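Local coordinates for poly-beta-hydroxybuterate polymerase (Cupriavidus necator, PDB 5T6O), which polymerises hydroxybutyryl units from coenzyme A thioesters into the storage polyester polyhydroxybutyrate, and is represented here by its catalytic domain of the alpha/beta-hydrolase fold, at residues A[99-104]-A[111-116]; A[127-132]-A[137-142]; A[23-28]-A[105-110]; A[66-71]-A[350-355]. The protein carries 1 engineered substitution. All blocks are in the same frame, centred on the assembly; numbering follows the deposited sequence.

Contact 1. Residues A[99-104]-A[111-116]. With SO4 (sulfate ion), chain C.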
loop_
_atom_site.group_PDB
_atom_site.type_symbol
_atom_site.label_atom_id
_atom_site.label_comp_id
_atom_site.label_asym_id
_atom_site.label_seq_id
_atom_site.Cartn_x
_atom_site.Cartn_y
_atom_site.Cartn_z
ATOM N N ARG A 99 12.798 37.176 -12.682
ATOM C CA ARG A 99 12.308 38.453 -13.199
ATOM C C ARG A 99 11.080 38.938 -12.430
ATOM O O ARG A 99 10.979 40.125 -12.100
ATOM C CB ARG A 99 11.994 38.317 -14.694
ATOM C CG ARG A 99 11.656 39.630 -15.417
ATOM C CD ARG A 99 12.838 40.598 -15.424
ATOM N NE ARG A 99 12.690 41.598 -16.483
ATOM C CZ ARG A 99 12.732 42.915 -16.298
ATOM N NH1 ARG A 99 12.571 43.729 -17.332
ATOM N NH2 ARG A 99 12.957 43.420 -15.092
ATOM N N ALA A 100 10.136 38.037 -12.126
ATOM C CA ALA A 100 8.929 38.451 -11.412
ATOM C C ALA A 100 9.254 38.920 -10.004
ATOM O O ALA A 100 8.658 39.884 -9.508
ATOM C CB ALA A 100 7.914 37.308 -11.355
ATOM N N ILE A 101 10.177 38.232 -9.331
ATOM C CA ILE A 101 10.626 38.689 -8.020
ATOM C C ILE A 101 11.192 40.100 -8.112
ATOM O O ILE A 101 10.882 40.965 -7.279
ATOM C CB ILE A 101 11.648 37.696 -7.433
ATOM C CG1 ILE A 101 10.956 36.373 -7.098
ATOM C CG2 ILE A 101 12.310 38.261 -6.176
ATOM C CD1 ILE A 101 11.938 35.256 -6.800
ATOM N N GLU A 102 12.024 40.358 -9.133
ATOM C CA GLU A 102 12.671 41.660 -9.270
ATOM C C GLU A 102 11.648 42.764 -9.514
ATOM O O GLU A 102 11.737 43.850 -8.922
ATOM C CB GLU A 102 13.691 41.620 -10.408
ATOM C CG GLU A 102 14.358 42.964 -10.695
ATOM C CD GLU A 102 15.225 42.960 -11.954
ATOM O OE1 GLU A 102 14.972 42.147 -12.880
ATOM O OE2 GLU A 102 16.167 43.780 -12.013
ATOM N N VAL A 103 10.667 42.506 -10.378
ATOM C CA VAL A 103 9.703 43.546 -10.722
ATOM C C VAL A 103 8.758 43.803 -9.560
ATOM O O VAL A 103 8.478 44.959 -9.214
ATOM C CB VAL A 103 8.941 43.169 -12.006
ATOM C CG1 VAL A 103 7.853 44.208 -12.291
ATOM C CG2 VAL A 103 9.924 43.055 -13.193
ATOM N N ALA A 104 8.252 42.738 -8.933
ATOM C CA ALA A 104 7.379 42.925 -7.774
ATOM C C ALA A 104 8.102 43.658 -6.648
ATOM O O ALA A 104 7.540 44.558 -6.013
ATOM C CB ALA A 104 6.863 41.574 -7.287
ATOM N N ASP A 111 12.527 46.140 0.757
ATOM C CA ASP A 111 13.753 45.354 0.666
ATOM C C ASP A 111 13.462 43.871 0.445
ATOM O O ASP A 111 14.234 43.177 -0.234
ATOM C CB ASP A 111 14.585 45.560 1.931
ATOM C CG ASP A 111 15.921 44.855 1.870
ATOM O OD1 ASP A 111 16.526 44.829 0.776
ATOM O OD2 ASP A 111 16.365 44.321 2.913
ATOM N N LYS A 112 12.359 43.369 0.997
ATOM C CA LYS A 112 11.987 41.966 0.876
ATOM C C LYS A 112 10.488 41.846 0.636
ATOM O O LYS A 112 9.697 42.678 1.100
ATOM C CB LYS A 112 12.371 41.166 2.133
ATOM C CG LYS A 112 13.873 41.144 2.422
ATOM C CD LYS A 112 14.198 40.265 3.623
ATOM C CE LYS A 112 15.671 40.362 4.016
ATOM N NZ LYS A 112 16.565 39.876 2.936
ATOM N N ILE A 113 10.111 40.788 -0.088
ATOM C CA ILE A 113 8.719 40.455 -0.356
ATOM C C ILE A 113 8.446 39.042 0.147
ATOM O O ILE A 113 9.357 38.242 0.375
ATOM C CB ILE A 113 8.369 40.571 -1.860
ATOM C CG1 ILE A 113 9.082 39.480 -2.675
ATOM C CG2 ILE A 113 8.706 41.972 -2.385
ATOM C CD1 ILE A 113 8.725 39.490 -4.167
ATOM N N ASN A 114 7.171 38.740 0.331
ATOM C CA ASN A 114 6.760 37.368 0.581
ATOM C C ASN A 114 6.486 36.690 -0.749
ATOM O O ASN A 114 6.046 37.330 -1.708
ATOM C CB ASN A 114 5.521 37.330 1.472
ATOM C CG ASN A 114 5.835 37.730 2.895
ATOM O OD1 ASN A 114 6.890 37.376 3.429
ATOM N ND2 ASN A 114 4.939 38.482 3.510
ATOM N N VAL A 115 6.790 35.394 -0.831
ATOM C CA VAL A 115 6.508 34.665 -2.060
ATOM C C VAL A 115 5.735 33.392 -1.746
ATOM O O VAL A 115 5.823 32.826 -0.651
ATOM C CB VAL A 115 7.781 34.333 -2.878
ATOM C CG1 VAL A 115 8.656 35.570 -3.067
ATOM C CG2 VAL A 115 8.553 33.193 -2.248
ATOM N N LEU A 116 4.961 32.953 -2.730
ATOM C CA LEU A 116 4.161 31.743 -2.650
ATOM C C LEU A 116 4.327 30.977 -3.956
ATOM O O LEU A 116 4.392 31.574 -5.037
ATOM C CB LEU A 116 2.670 32.061 -2.398
ATOM C CG LEU A 116 1.616 30.945 -2.493
ATOM C CD1 LEU A 116 0.383 31.327 -1.658
ATOM C CD2 LEU A 116 1.186 30.641 -3.942
HETATM S S SO4 C . 12.676 41.399 -20.100
HETATM O O1 SO4 C . 14.062 41.848 -20.115
HETATM O O2 SO4 C . 12.493 40.388 -19.049
HETATM O O3 SO4 C . 12.318 40.847 -21.398
HETATM O O4 SO4 C . 11.820 42.552 -19.838
#
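Ala104 on helix 89-108 and Ile113 at the start of strand 113-118 are the nearest CA pair of the two segments, 7.9 Å apart, where the chain turns back from helix to the central sheet of the alpha/beta-hydrolase fold. Strand 72-77, this helix and strand 113-118 form a beta-alpha-beta crossover in which strand 40-43 lies between the two parallel strands. No hydrogen bond joins the segments; the contact is apolar and buried. Ile113 reaches across with a single methyl. Its CG1 is flanked by backbone N and C (chi1 68°), and the extended end carries CD1 to the helix. There CD1 meets Ala104 CB at 4.2 Å and Ile101 CG2 at 4.3 Å. Alanine suits the nearest helix position because its short side chain lets the strand come close, while the branched isoleucines fill the space beside it and both reach Leu41 of the neighbouring strand. On the strand's other side, backbone bonds tie Ile113 to Pro139 and Ala141. Away from this interface, and taking no part in it, Arg99 bends at chi2 and turns its guanidinium edge to a sulfate ion, likely a crystallisation additive and also held by Asn20. The grip is two-pronged and straight: NE donates to sulfate O2 at 2.8 Å and NH1 to sulfate O4 at 2.9 Å, each with an N-H...O angle of 169°. The remaining nitrogen, Arg99 NH2, forms a longer salt bridge of 3.3 Å to Glu102 OE1, which it meets from above the carboxylate plane.

Contact 2. Residues A[127-132]-A[137-142]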
loop_
_atom_site.group_PDB
_atom_site.type_symbol
_atom_site.label_atom_id
_atom_site.label_comp_id
_atom_site.label_asym_id
_atom_site.label_seq_id
_atom_site.Cartn_x
_atom_site.Cartn_y
_atom_site.Cartn_z
ATOM N N THR A 127 13.529 26.908 -6.721
ATOM C CA THR A 127 14.767 26.894 -7.493
ATOM C C THR A 127 15.280 28.311 -7.713
ATOM O O THR A 127 16.476 28.581 -7.551
ATOM C CB THR A 127 14.538 26.176 -8.827
ATOM O OG1 THR A 127 14.099 24.836 -8.567
ATOM C CG2 THR A 127 15.816 26.153 -9.670
ATOM N N ALA A 128 14.377 29.238 -8.046
ATOM C CA ALA A 128 14.770 30.623 -8.296
ATOM C C ALA A 128 15.400 31.259 -7.064
ATOM O O ALA A 128 16.414 31.960 -7.171
ATOM C CB ALA A 128 13.558 31.437 -8.752
ATOM N N LEU A 129 14.805 31.046 -5.887
ATOM C CA LEU A 129 15.376 31.635 -4.683
ATOM C C LEU A 129 16.709 30.985 -4.327
ATOM O O LEU A 129 17.617 31.666 -3.839
ATOM C CB LEU A 129 14.376 31.532 -3.529
ATOM C CG LEU A 129 13.198 32.500 -3.659
ATOM C CD1 LEU A 129 12.140 32.178 -2.625
ATOM C CD2 LEU A 129 13.666 33.947 -3.506
ATOM N N ALA A 130 16.860 29.686 -4.597
ATOM C CA ALA A 130 18.154 29.044 -4.384
ATOM C C ALA A 130 19.206 29.598 -5.343
ATOM O O ALA A 130 20.366 29.786 -4.957
ATOM C CB ALA A 130 18.024 27.528 -4.532
ATOM N N VAL A 131 18.824 29.850 -6.600
ATOM C CA VAL A 131 19.740 30.495 -7.542
ATOM C C VAL A 131 20.129 31.876 -7.034
ATOM O O VAL A 131 21.312 32.243 -7.016
ATOM C CB VAL A 131 19.113 30.562 -8.948
ATOM C CG1 VAL A 131 19.895 31.539 -9.861
ATOM C CG2 VAL A 131 19.069 29.166 -9.574
ATOM N N LEU A 132 19.136 32.657 -6.601
ATOM C CA LEU A 132 19.405 34.004 -6.110
ATOM C C LEU A 132 20.306 33.982 -4.877
ATOM O O LEU A 132 21.189 34.837 -4.735
ATOM C CB LEU A 132 18.083 34.716 -5.806
ATOM C CG LEU A 132 17.332 35.240 -7.035
ATOM C CD1 LEU A 132 15.871 35.577 -6.711
ATOM C CD2 LEU A 132 18.053 36.456 -7.599
ATOM N N GLU A 137 21.893 37.081 -3.165
ATOM C CA GLU A 137 20.673 37.878 -3.165
ATOM C C GLU A 137 19.589 37.177 -2.361
ATOM O O GLU A 137 19.333 35.984 -2.557
ATOM C CB GLU A 137 20.179 38.127 -4.590
ATOM C CG GLU A 137 20.988 39.152 -5.362
ATOM C CD GLU A 137 20.586 39.185 -6.824
ATOM O OE1 GLU A 137 21.277 38.547 -7.645
ATOM O OE2 GLU A 137 19.562 39.820 -7.147
ATOM N N HIS A 138 18.944 37.927 -1.474
ATOM C CA HIS A 138 17.941 37.395 -0.553
ATOM C C HIS A 138 16.715 38.298 -0.595
ATOM O O HIS A 138 16.448 39.060 0.342
ATOM C CB HIS A 138 18.526 37.286 0.856
ATOM C CG HIS A 138 19.804 36.504 0.905
ATOM N ND1 HIS A 138 19.831 35.127 0.956
ATOM C CD2 HIS A 138 21.097 36.903 0.862
ATOM C CE1 HIS A 138 21.085 34.711 0.978
ATOM N NE2 HIS A 138 21.874 35.769 0.913
ATOM N N PRO A 139 15.938 38.233 -1.683
ATOM C CA PRO A 139 14.809 39.159 -1.837
ATOM C C PRO A 139 13.537 38.735 -1.118
ATOM O O PRO A 139 12.564 39.500 -1.148
ATOM C CB PRO A 139 14.586 39.173 -3.357
ATOM C CG PRO A 139 14.964 37.779 -3.776
ATOM C CD PRO A 139 16.149 37.414 -2.891
ATOM N N ALA A 140 13.496 37.554 -0.501
ATOM C CA ALA A 140 12.276 37.022 0.100
ATOM C C ALA A 140 12.348 37.100 1.617
ATOM O O ALA A 140 13.357 36.713 2.219
ATOM C CB ALA A 140 12.029 35.573 -0.333
ATOM N N ALA A 141 11.262 37.594 2.226
ATOM C CA ALA A 141 11.105 37.567 3.673
ATOM C C ALA A 141 10.647 36.199 4.155
ATOM O O ALA A 141 11.042 35.754 5.240
ATOM C CB ALA A 141 10.102 38.637 4.116
ATOM N N SER A 142 9.829 35.523 3.353
ATOM C CA SER A 142 9.264 34.233 3.703
ATOM C C SER A 142 8.788 33.578 2.418
ATOM O O SER A 142 8.632 34.240 1.391
ATOM C CB SER A 142 8.114 34.377 4.703
ATOM O OG SER A 142 6.922 34.781 4.043
HETATM O O HOH W 1 17.324 34.038 -2.281
#
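Leu132 and Glu137 face each other where helix 120-134 gives way to strand 140-146, the second turn of the beta-alpha-beta unit that begins with strand 113-118. The backbone closes the corner first: Glu137 N donates to Leu132 O at 2.8 Å. Farther along the segment the surfaces interlock. Pro139 supplies the bump, its CG lodging between two leucines one helical turn apart, 3.8 Å from Leu132 CD1 and 4.1 Å from Leu129 CD2. Proline suits the place because its compact ring fits between the two leucine ends. Ala140 supplies the hollow. Its lone methyl leaves room for the fork of Leu129, whose CD2 comes to 3.9 Å from Ala140 CB with CD1 a little farther off; the same leucine also rests on Val115 of the neighbouring strand. At the outer rim the exposed Glu137 lies obliquely over Leu132, packing both its CB and the flat carboxylate end of its extended chain on Leu132 CD2, with OE2 nearest at 3.7 Å. A water bridges the two backbones, donating to Leu129 O at 2.9 Å and to Glu137 O at 2.8 Å.

Contact 3. Residues A[23-28]-A[105-110]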
loop_
_atom_site.group_PDB
_atom_site.type_symbol
_atom_site.label_atom_id
_atom_site.label_comp_id
_atom_site.label_asym_id
_atom_site.label_seq_id
_atom_site.Cartn_x
_atom_site.Cartn_y
_atom_site.Cartn_z
ATOM N N PHE A 23 5.720 35.730 -19.398
ATOM C CA PHE A 23 4.642 35.889 -18.428
ATOM C C PHE A 23 4.166 37.336 -18.391
ATOM O O PHE A 23 4.809 38.247 -18.926
ATOM C CB PHE A 23 5.087 35.455 -17.028
ATOM C CG PHE A 23 5.949 36.470 -16.324
ATOM C CD1 PHE A 23 7.250 36.699 -16.736
ATOM C CD2 PHE A 23 5.460 37.176 -15.231
ATOM C CE1 PHE A 23 8.040 37.635 -16.079
ATOM C CE2 PHE A 23 6.242 38.102 -14.569
ATOM C CZ PHE A 23 7.529 38.335 -14.987
ATOM N N GLN A 24 3.005 37.519 -17.763
ATOM C CA GLN A 24 2.498 38.820 -17.348
ATOM C C GLN A 24 2.462 38.878 -15.826
ATOM O O GLN A 24 2.050 37.915 -15.170
ATOM C CB GLN A 24 1.090 39.068 -17.887
ATOM C CG GLN A 24 1.034 39.270 -19.388
ATOM C CD GLN A 24 -0.360 39.545 -19.877
ATOM O OE1 GLN A 24 -1.304 38.802 -19.565
ATOM N NE2 GLN A 24 -0.513 40.641 -20.633
ATOM N N LEU A 25 2.889 40.002 -15.258
ATOM C CA LEU A 25 2.774 40.201 -13.820
ATOM C C LEU A 25 1.455 40.910 -13.534
ATOM O O LEU A 25 1.233 42.020 -14.023
ATOM C CB LEU A 25 3.935 41.021 -13.265
ATOM C CG LEU A 25 3.961 41.044 -11.726
ATOM C CD1 LEU A 25 4.261 39.662 -11.170
ATOM C CD2 LEU A 25 4.989 42.063 -11.232
ATOM N N LEU A 26 0.571 40.257 -12.779
ATOM C CA LEU A 26 -0.655 40.908 -12.330
ATOM C C LEU A 26 -0.447 41.527 -10.957
ATOM O O LEU A 26 0.285 40.993 -10.123
ATOM C CB LEU A 26 -1.820 39.919 -12.249
ATOM C CG LEU A 26 -2.092 39.021 -13.464
ATOM C CD1 LEU A 26 -3.414 38.255 -13.292
ATOM C CD2 LEU A 26 -2.098 39.807 -14.737
ATOM N N GLN A 27 -1.108 42.662 -10.725
ATOM C CA GLN A 27 -1.197 43.278 -9.405
ATOM C C GLN A 27 -2.667 43.541 -9.135
ATOM O O GLN A 27 -3.349 44.128 -9.977
ATOM C CB GLN A 27 -0.417 44.600 -9.306
ATOM C CG GLN A 27 -0.519 45.251 -7.918
ATOM C CD GLN A 27 0.234 46.570 -7.815
ATOM O OE1 GLN A 27 0.136 47.288 -6.807
ATOM N NE2 GLN A 27 0.978 46.908 -8.861
ATOM N N TYR A 28 -3.166 43.089 -7.990
ATOM C CA TYR A 28 -4.594 43.212 -7.725
ATOM C C TYR A 28 -4.939 44.515 -7.012
ATOM O O TYR A 28 -4.142 45.059 -6.244
ATOM C CB TYR A 28 -5.080 42.000 -6.923
ATOM C CG TYR A 28 -5.015 40.771 -7.796
ATOM C CD1 TYR A 28 -6.038 40.485 -8.702
ATOM C CD2 TYR A 28 -3.913 39.924 -7.755
ATOM C CE1 TYR A 28 -5.980 39.367 -9.526
ATOM C CE2 TYR A 28 -3.832 38.808 -8.599
ATOM C CZ TYR A 28 -4.871 38.536 -9.468
ATOM O OH TYR A 28 -4.813 37.426 -10.273
ATOM N N ARG A 105 9.355 43.286 -6.384
ATOM C CA ARG A 105 10.130 43.963 -5.350
ATOM C C ARG A 105 10.362 45.430 -5.704
ATOM O O ARG A 105 10.313 46.306 -4.832
ATOM C CB ARG A 105 11.460 43.234 -5.159
ATOM C CG ARG A 105 12.333 43.772 -4.057
ATOM C CD ARG A 105 13.552 42.881 -3.867
ATOM N NE ARG A 105 14.511 43.482 -2.948
ATOM C CZ ARG A 105 15.492 44.296 -3.321
ATOM N NH1 ARG A 105 16.317 44.802 -2.412
ATOM N NH2 ARG A 105 15.651 44.604 -4.604
ATOM N N ASP A 106 10.602 45.717 -6.985
ATOM C CA ASP A 106 10.812 47.097 -7.407
ATOM C C ASP A 106 9.554 47.930 -7.205
ATOM O O ASP A 106 9.608 49.042 -6.668
ATOM C CB ASP A 106 11.237 47.135 -8.873
ATOM C CG ASP A 106 11.641 48.526 -9.324
ATOM O OD1 ASP A 106 10.751 49.346 -9.638
ATOM O OD2 ASP A 106 12.858 48.792 -9.365
ATOM N N ILE A 107 8.409 47.414 -7.652
ATOM C CA ILE A 107 7.155 48.141 -7.478
ATOM C C ILE A 107 6.877 48.387 -6.004
ATOM O O ILE A 107 6.452 49.479 -5.615
ATOM C CB ILE A 107 5.998 47.375 -8.140
ATOM C CG1 ILE A 107 6.139 47.436 -9.660
ATOM C CG2 ILE A 107 4.661 47.920 -7.655
ATOM C CD1 ILE A 107 5.354 46.369 -10.374
ATOM N N SER A 108 7.097 47.372 -5.162
ATOM C CA SER A 108 6.789 47.511 -3.739
ATOM C C SER A 108 7.677 48.540 -3.054
ATOM O O SER A 108 7.276 49.115 -2.034
ATOM C CB SER A 108 6.931 46.163 -3.027
ATOM O OG SER A 108 8.297 45.848 -2.786
ATOM N N GLY A 109 8.879 48.782 -3.574
ATOM C CA GLY A 109 9.796 49.631 -2.836
ATOM C C GLY A 109 10.336 49.016 -1.564
ATOM O O GLY A 109 11.048 49.690 -0.819
ATOM N N GLN A 110 10.029 47.747 -1.297
ATOM C CA GLN A 110 10.460 47.065 -0.087
ATOM C C GLN A 110 11.758 46.309 -0.322
ATOM O O GLN A 110 12.043 45.857 -1.432
ATOM C CB GLN A 110 9.388 46.081 0.383
ATOM C CG GLN A 110 8.168 46.753 0.944
ATOM C CD GLN A 110 8.440 47.337 2.304
ATOM O OE1 GLN A 110 8.848 46.629 3.228
ATOM N NE2 GLN A 110 8.238 48.635 2.437
#
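Leu25 and Gln27, two residues apart on strand 23-28 and therefore on the same face of it, both point at Ile107 in the last turn of helix 89-108. The isoleucine divides its branches between them. With CG1 beside the backbone N and opposite the carbonyl carbon (chi1 -70°), the longer branch ends in CD1, which approaches Leu25 CD2 at 4.4 Å, methyl to methyl. The shorter branch, CG2, faces the amide end of Gln27. That glutamine runs out straight (chi1 180°, chi2 -179°) and passes at an angle over Ile107 CG2; the extended chain brings the amide to the isoleucine although the nearest CA atoms, those of Gln27 and Ile107, are 9.9 Å apart.

The strand lies between strands 72-77 and 14-19 in the antiparallel extension of the central sheet, and Phe73 and Val17 of those neighbours also touch Ile107. Just beyond, the helix is brought to a close by its own polar atoms. Ser108 OG gives its proton to Arg105 O at 2.9 Å and accepts from Gln110 N at 3.0 Å, the latter an ST turn. Gly109, at positive phi, suits the point where the chain leaves the helix, and its N reaches back to Asp106 O. The chemistry thus separates two tasks: directional bonds finish the helix, whereas the joint to the strand rests on weak, shape-dependent contacts of a branched aliphatic side chain.

Contact 4. Residues A[66-71]-A[350-355]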
loop_
_atom_site.group_PDB
_atom_site.type_symbol
_atom_site.label_atom_id
_atom_site.label_comp_id
_atom_site.label_asym_id
_atom_site.label_seq_id
_atom_site.Cartn_x
_atom_site.Cartn_y
_atom_site.Cartn_z
ATOM N N VAL A 66 -6.098 39.280 -0.631
ATOM C CA VAL A 66 -6.276 40.723 -0.780
ATOM C C VAL A 66 -7.194 41.259 0.314
ATOM O O VAL A 66 -6.969 42.350 0.858
ATOM C CB VAL A 66 -6.803 41.055 -2.191
ATOM C CG1 VAL A 66 -7.157 42.557 -2.330
ATOM C CG2 VAL A 66 -5.763 40.654 -3.247
ATOM N N GLU A 67 -8.232 40.497 0.674
ATOM C CA GLU A 67 -9.151 40.973 1.706
ATOM C C GLU A 67 -8.550 40.879 3.103
ATOM O O GLU A 67 -9.033 41.554 4.017
ATOM C CB GLU A 67 -10.471 40.197 1.649
ATOM C CG GLU A 67 -11.328 40.558 0.451
ATOM C CD GLU A 67 -12.754 40.057 0.574
ATOM N N GLN A 68 -7.502 40.083 3.291
ATOM C CA GLN A 68 -6.781 40.092 4.557
ATOM C C GLN A 68 -5.753 41.212 4.640
ATOM O O GLN A 68 -5.036 41.301 5.641
ATOM C CB GLN A 68 -6.087 38.743 4.789
ATOM C CG GLN A 68 -7.039 37.583 5.018
ATOM C CD GLN A 68 -7.976 37.836 6.180
ATOM O OE1 GLN A 68 -9.186 37.691 6.050
ATOM N NE2 GLN A 68 -7.420 38.219 7.321
ATOM N N GLY A 69 -5.645 42.058 3.620
ATOM C CA GLY A 69 -4.763 43.199 3.698
ATOM C C GLY A 69 -3.360 42.995 3.179
ATOM O O GLY A 69 -2.429 43.628 3.690
ATOM N N HIS A 70 -3.166 42.146 2.170
ATOM C CA HIS A 70 -1.883 42.041 1.494
ATOM C C HIS A 70 -2.002 42.537 0.062
ATOM O O HIS A 70 -3.011 42.290 -0.611
ATOM C CB HIS A 70 -1.363 40.598 1.488
ATOM C CG HIS A 70 -1.191 40.017 2.854
ATOM N ND1 HIS A 70 0.039 39.910 3.473
ATOM C CD2 HIS A 70 -2.099 39.532 3.736
ATOM C CE1 HIS A 70 -0.118 39.363 4.664
ATOM N NE2 HIS A 70 -1.405 39.122 4.846
ATOM N N THR A 71 -0.972 43.247 -0.388
ATOM C CA THR A 71 -0.787 43.505 -1.809
ATOM C C THR A 71 -0.361 42.209 -2.479
ATOM O O THR A 71 0.622 41.589 -2.061
ATOM C CB THR A 71 0.275 44.580 -2.009
ATOM O OG1 THR A 71 -0.085 45.752 -1.266
ATOM C CG2 THR A 71 0.449 44.923 -3.505
ATOM N N ASP A 350 -4.994 29.771 9.411
ATOM C CA ASP A 350 -3.692 29.444 9.981
ATOM C C ASP A 350 -2.580 30.065 9.154
ATOM O O ASP A 350 -1.658 30.699 9.686
ATOM C CB ASP A 350 -3.516 27.927 10.040
ATOM C CG ASP A 350 -2.211 27.517 10.704
ATOM O OD1 ASP A 350 -1.162 27.495 10.020
ATOM O OD2 ASP A 350 -2.234 27.209 11.914
ATOM N N TRP A 351 -2.670 29.906 7.836
ATOM C CA TRP A 351 -1.651 30.452 6.950
ATOM C C TRP A 351 -1.662 31.983 6.941
ATOM O O TRP A 351 -0.598 32.612 7.013
ATOM C CB TRP A 351 -1.839 29.902 5.539
ATOM C CG TRP A 351 -0.929 30.591 4.573
ATOM C CD1 TRP A 351 0.422 30.653 4.646
ATOM C CD2 TRP A 351 -1.310 31.334 3.406
ATOM N NE1 TRP A 351 0.923 31.397 3.594
ATOM C CE2 TRP A 351 -0.123 31.810 2.809
ATOM C CE3 TRP A 351 -2.537 31.636 2.803
ATOM C CZ2 TRP A 351 -0.126 32.594 1.654
ATOM C CZ3 TRP A 351 -2.535 32.395 1.638
ATOM C CH2 TRP A 351 -1.343 32.865 1.077
ATOM N N THR A 352 -2.840 32.614 6.822
ATOM C CA THR A 352 -2.820 34.072 6.705
ATOM C C THR A 352 -2.319 34.720 7.988
ATOM O O THR A 352 -1.670 35.774 7.932
ATOM C CB THR A 352 -4.197 34.643 6.339
ATOM O OG1 THR A 352 -5.140 34.355 7.377
ATOM C CG2 THR A 352 -4.702 34.046 5.018
ATOM N N ALA A 353 -2.600 34.108 9.146
ATOM C CA ALA A 353 -2.038 34.614 10.393
ATOM C C ALA A 353 -0.522 34.471 10.396
ATOM O O ALA A 353 0.191 35.384 10.824
ATOM C CB ALA A 353 -2.658 33.890 11.593
ATOM N N TRP A 354 -0.015 33.336 9.912
ATOM C CA TRP A 354 1.428 33.169 9.750
ATOM C C TRP A 354 1.987 34.204 8.784
ATOM O O TRP A 354 3.012 34.839 9.065
ATOM C CB TRP A 354 1.731 31.745 9.270
ATOM C CG TRP A 354 3.195 31.447 8.950
ATOM C CD1 TRP A 354 4.132 30.899 9.788
ATOM C CD2 TRP A 354 3.852 31.648 7.691
ATOM N NE1 TRP A 354 5.342 30.769 9.126
ATOM C CE2 TRP A 354 5.193 31.219 7.841
ATOM C CE3 TRP A 354 3.443 32.155 6.455
ATOM C CZ2 TRP A 354 6.127 31.292 6.800
ATOM C CZ3 TRP A 354 4.373 32.216 5.414
ATOM C CH2 TRP A 354 5.701 31.793 5.601
ATOM N N LEU A 355 1.299 34.422 7.657
ATOM C CA LEU A 355 1.793 35.370 6.662
ATOM C C LEU A 355 1.794 36.795 7.205
ATOM O O LEU A 355 2.711 37.575 6.919
ATOM C CB LEU A 355 0.949 35.285 5.392
ATOM C CG LEU A 355 1.403 36.162 4.225
ATOM C CD1 LEU A 355 2.701 35.624 3.642
ATOM C CD2 LEU A 355 0.315 36.197 3.173
HETATM O O HOH W 2 -3.027 38.041 6.909
#
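A Schellman motif ends helix 61-67 and delivers Gln68 and His70 to helix 348-358, where they meet Thr352 and Leu355. Gly69 makes the turn possible: its positive phi suits a residue without a side chain, and its N bonds back to Val66 O at 3.1 Å. The chain then leads toward strand 72-77 of the hydrolase-fold sheet, so the contact joins the loop between helix 61-67 and strand 72-77 to helix 348-358, near the C-terminal end of the domain.

The heart of it is a CH-pi contact. In Leu355, chi1 of -176° swings CG toward the His70 imidazole and chi2 of 70° turns CD2 over its face, 3.7 Å from the ring centroid and 17° off the normal. The nearest ring atom is CE1, 3.5 Å from Leu355 CD2. Within its own helix, Leu355 also lays CB over the indole of Trp351. Around the edge of the imidazole a different chemistry operates: a water in the ring plane lies 2.8 Å from His70 NE2 and donates to Thr352 O, also at 2.8 Å. Nearer the surface, Gln68 offers its CG to Thr352 CG2 at 4.2 Å. Thr352 keeps its hydroxyl for weak bonds to Trp348 O and Pro349 O, leaving the methyl to face the glutamine.

Histidine therefore suits this buried place in two ways: its flat face accepts an aliphatic methyl, while its edge nitrogen links through water to a helix carbonyl, which would help hold the ring's rotation without a direct polar bond between the segments.

How the contacts relate
From the N terminus, strand 23-28 opens contact 3 and the turn 66-71 opens contact 4. Helix 89-108 then opens contact 1 with residues 99-104 and closes contact 3 with residues 105-110, before residues 111-116 close contact 1; contacts 1 and 3 thus cross on one helix. Contact 2 follows in series, a short-range closure at the helix-to-strand turn of the beta-alpha-beta unit. Helix 348-358 finally closes contact 4, whose long loop encloses contacts 1 and 2 and crosses contact 3. Contacts 1, 2 and 3 share the central sheet, and Asn114 OD1 lies 2.7 Å from Ser142 OG, a probable hydrogen bond between contacts 1 and 2. Leu116 and Asn114 also pack against helix 348-358 of contact 4.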